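Local coordinates for synergistic-type venom protein S2C4 (Dendroaspis jamesoni kaimosae, PDB 7C28), which probably enhances the toxicity of other venom toxins, as a homodimeric three-finger protein of mamba venom, at residues L1-F9 and T14-C24. Numbering follows the deposited sequence.
Sequences LTCVTDKSF and TEECAAGQKIC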
loop_
_atom_site.group_PDB
_atom_site.type_symbol
_atom_site.label_atom_id
_atom_site.label_comp_id
_atom_site.label_asym_id
_atom_site.label_seq_id
_atom_site.Cartn_x
_atom_site.Cartn_y
_atom_site.Cartn_z
ATOM N N LEU A 1 18.788 12.782 0.459
ATOM C CA LEU A 1 17.808 11.863 1.030
ATOM C C LEU A 1 18.329 10.438 0.988
ATOM O O LEU A 1 19.011 10.044 0.039
ATOM C CB LEU A 1 16.476 11.963 0.286
ATOM C CG LEU A 1 15.342 11.024 0.710
ATOM C CD1 LEU A 1 14.685 11.500 2.003
ATOM C CD2 LEU A 1 14.310 10.919 -0.396
ATOM N N THR A 2 18.020 9.678 2.037
ATOM C CA THR A 2 18.384 8.272 2.146
ATOM C C THR A 2 17.111 7.440 2.224
ATOM O O THR A 2 16.217 7.743 3.023
ATOM C CB THR A 2 19.256 8.020 3.381
ATOM O OG1 THR A 2 20.329 8.967 3.410
ATOM C CG2 THR A 2 19.825 6.606 3.368
ATOM N N CYS A 3 17.033 6.403 1.388
ATOM C CA CYS A 3 15.880 5.518 1.316
ATOM C C CYS A 3 16.327 4.067 1.438
ATOM O O CYS A 3 17.420 3.697 1.000
ATOM C CB CYS A 3 15.112 5.689 0.006
ATOM S SG CYS A 3 14.576 7.361 -0.355
ATOM N N VAL A 4 15.462 3.239 2.026
ATOM C CA VAL A 4 15.687 1.798 2.009
ATOM C C VAL A 4 15.535 1.277 0.587
ATOM O O VAL A 4 14.647 1.713 -0.158
ATOM C CB VAL A 4 14.708 1.091 2.959
ATOM C CG1 VAL A 4 15.023 -0.395 3.033
ATOM C CG2 VAL A 4 14.752 1.735 4.335
ATOM N N THR A 5 16.379 0.314 0.212
ATOM C CA THR A 5 16.358 -0.253 -1.132
ATOM C C THR A 5 16.055 -1.739 -1.169
ATOM O O THR A 5 15.513 -2.218 -2.168
ATOM C CB THR A 5 17.695 -0.007 -1.845
ATOM O OG1 THR A 5 18.771 -0.370 -0.974
ATOM C CG2 THR A 5 17.824 1.457 -2.226
ATOM N N ASP A 6 16.418 -2.486 -0.131
ATOM C CA ASP A 6 16.111 -3.904 -0.066
ATOM C C ASP A 6 15.978 -4.292 1.396
ATOM O O ASP A 6 16.543 -3.642 2.280
ATOM C CB ASP A 6 17.172 -4.764 -0.764
ATOM C CG ASP A 6 16.697 -6.186 -1.006
ATOM O OD1 ASP A 6 17.519 -7.120 -0.902
ATOM O OD2 ASP A 6 15.494 -6.373 -1.289
ATOM N N LYS A 7 15.216 -5.354 1.639
ATOM C CA LYS A 7 14.945 -5.818 2.994
ATOM C C LYS A 7 14.692 -7.314 2.936
ATOM O O LYS A 7 13.767 -7.753 2.246
ATOM C CB LYS A 7 13.746 -5.082 3.589
ATOM C CG LYS A 7 13.293 -5.603 4.928
ATOM C CD LYS A 7 12.245 -4.683 5.526
ATOM C CE LYS A 7 11.623 -5.284 6.773
ATOM N NZ LYS A 7 10.586 -4.387 7.354
ATOM N N SER A 8 15.515 -8.092 3.642
ATOM C CA SER A 8 15.420 -9.545 3.572
ATOM C C SER A 8 16.016 -10.171 4.823
ATOM O O SER A 8 17.177 -9.913 5.154
ATOM C CB SER A 8 16.136 -10.080 2.330
ATOM O OG SER A 8 16.165 -11.494 2.343
ATOM N N PHE A 9 15.217 -10.994 5.504
ATOM C CA PHE A 9 15.671 -11.818 6.627
ATOM C C PHE A 9 16.282 -10.972 7.742
ATOM O O PHE A 9 17.265 -11.361 8.375
ATOM C CB PHE A 9 16.646 -12.897 6.153
ATOM C CG PHE A 9 16.029 -13.890 5.197
ATOM C CD1 PHE A 9 14.725 -14.330 5.382
ATOM C CD2 PHE A 9 16.746 -14.371 4.111
ATOM C CE1 PHE A 9 14.150 -15.228 4.507
ATOM C CE2 PHE A 9 16.177 -15.273 3.231
ATOM C CZ PHE A 9 14.876 -15.703 3.428
ATOM N N THR A 14 20.451 0.463 2.298
ATOM C CA THR A 14 20.018 1.817 1.986
ATOM C C THR A 14 20.999 2.437 1.005
ATOM O O THR A 14 22.037 1.857 0.669
ATOM C CB THR A 14 19.902 2.703 3.238
ATOM O OG1 THR A 14 21.197 2.898 3.817
ATOM C CG2 THR A 14 18.963 2.084 4.263
ATOM N N GLU A 15 20.649 3.629 0.538
ATOM C CA GLU A 15 21.432 4.317 -0.474
ATOM C C GLU A 15 21.062 5.788 -0.440
ATOM O O GLU A 15 20.028 6.177 0.110
ATOM C CB GLU A 15 21.192 3.732 -1.873
ATOM C CG GLU A 15 19.973 4.304 -2.581
ATOM C CD GLU A 15 19.773 3.726 -3.968
ATOM O OE1 GLU A 15 20.347 2.660 -4.263
ATOM O OE2 GLU A 15 19.033 4.338 -4.765
ATOM N N GLU A 16 21.922 6.603 -1.036
ATOM C CA GLU A 16 21.676 8.028 -1.147
ATOM C C GLU A 16 21.144 8.317 -2.542
ATOM O O GLU A 16 21.719 7.858 -3.536
ATOM C CB GLU A 16 22.954 8.826 -0.879
ATOM C CG GLU A 16 22.797 10.324 -1.073
ATOM C CD GLU A 16 22.492 11.048 0.221
ATOM O OE1 GLU A 16 22.566 12.295 0.232
ATOM O OE2 GLU A 16 22.179 10.373 1.226
ATOM N N CYS A 17 20.041 9.061 -2.607
ATOM C CA CYS A 17 19.354 9.301 -3.866
ATOM C C CYS A 17 20.073 10.375 -4.677
ATOM O O CYS A 17 20.735 11.264 -4.131
ATOM C CB CYS A 17 17.902 9.725 -3.626
ATOM S SG CYS A 17 16.971 8.738 -2.411
ATOM N N ALA A 18 19.920 10.293 -5.996
ATOM C CA ALA A 18 20.444 11.326 -6.870
ATOM C C ALA A 18 19.796 12.674 -6.545
ATOM O O ALA A 18 18.818 12.762 -5.801
ATOM C CB ALA A 18 20.209 10.950 -8.333
ATOM N N ALA A 19 20.366 13.735 -7.122
ATOM C CA ALA A 19 19.948 15.097 -6.796
ATOM C C ALA A 19 18.446 15.284 -6.985
ATOM O O ALA A 19 17.768 15.867 -6.130
ATOM C CB ALA A 19 20.723 16.106 -7.644
ATOM N N GLY A 20 17.912 14.805 -8.106
ATOM C CA GLY A 20 16.519 15.005 -8.438
ATOM C C GLY A 20 15.551 13.957 -7.929
ATOM O O GLY A 20 14.377 13.991 -8.308
ATOM N N GLN A 21 16.001 13.020 -7.093
ATOM C CA GLN A 21 15.135 11.994 -6.511
ATOM C C GLN A 21 14.842 12.436 -5.079
ATOM O O GLN A 21 15.694 12.312 -4.197
ATOM C CB GLN A 21 15.797 10.619 -6.559
ATOM C CG GLN A 21 16.046 10.081 -7.962
ATOM C CD GLN A 21 16.694 8.702 -7.958
ATOM O OE1 GLN A 21 17.622 8.438 -7.187
ATOM N NE2 GLN A 21 16.205 7.818 -8.820
ATOM N N LYS A 22 13.633 12.948 -4.839
ATOM C CA LYS A 22 13.307 13.535 -3.541
ATOM C C LYS A 22 12.195 12.790 -2.807
ATOM O O LYS A 22 11.585 13.350 -1.894
ATOM C CB LYS A 22 12.930 15.008 -3.713
ATOM C CG LYS A 22 13.827 15.767 -4.687
ATOM C CD LYS A 22 13.344 17.198 -4.910
ATOM C CE LYS A 22 14.461 18.075 -5.467
ATOM N NZ LYS A 22 13.955 19.247 -6.234
ATOM N N ILE A 23 11.934 11.535 -3.168
ATOM C CA ILE A 23 10.879 10.735 -2.554
ATOM C C ILE A 23 11.399 9.314 -2.344
ATOM O O ILE A 23 12.120 8.779 -3.192
ATOM C CB ILE A 23 9.607 10.726 -3.437
ATOM C CG1 ILE A 23 9.138 12.147 -3.766
ATOM C CG2 ILE A 23 8.492 9.926 -2.794
ATOM C CD1 ILE A 23 8.556 12.898 -2.597
ATOM N N CYS A 24 11.031 8.699 -1.223
ATOM C CA CYS A 24 11.173 7.259 -1.041
ATOM C C CYS A 24 9.827 6.597 -1.309
ATOM O O CYS A 24 8.774 7.206 -1.105
ATOM C CB CYS A 24 11.647 6.883 0.364
ATOM S SG CYS A 24 13.102 7.733 1.005
HETATM O O HOH W 1 19.543 12.793 -2.529
#
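Segments 1-9 and 14-24 meet at the base of the first finger of this three-finger toxin, where the hairpin of strands 2-8 and 11-16 joins the disulfide core. Cys3 and Glu15 make the antiparallel hydrogen-bonded pair: Cys3 N gives its hydrogen to Glu15 O at 3.3 Å, and Glu15 N returns a more bent bond to Cys3 O. One step toward the N-terminus, Cys17 N reaches Leu1 O at 3.0 Å in a nearly straight bond (172°). On the face carrying Thr2 and Glu16, the glutamate chain bends at chi2 (95°), which folds its carboxylate back over the N-terminal residue. There OE2 accepts a weak bond from Thr2 OG1, and OE1 lies 3.8 Å from the amino nitrogen Leu1 N, a long salt bridge. A water bonded to Leu1 N also appears to bridge to Cys17 O, though that distance is short. On the opposite face Cys3 points into the disulfide core, its SG bonded to Cys24 SG, tying the first strand to the start of strand 23-32, while Cys17 SG, disulfide-bonded to Cys42, packs 3.4 Å from Cys3 SG. Leu1 extends its side chain away from its own backbone N (chi1 177°), laying CD2 against Cys24 SG at 3.7 Å and over the Lys22-Ile23 peptide. Farther along, the Thr5 and Glu15 side chains cross at about a right angle, Thr5 CG2 lying against the end of the glutamate, 3.5 Å from Glu15 OE1. Thr5 is also the first residue of a classic beta bulge, with Asp6, opposite Ile13. Covalent sulfur links thus join the hairpin base to the central sheet, whereas the charged N-terminus is held by weaker polar contacts, and its ammonium probably stabilises the negative charge of Glu16.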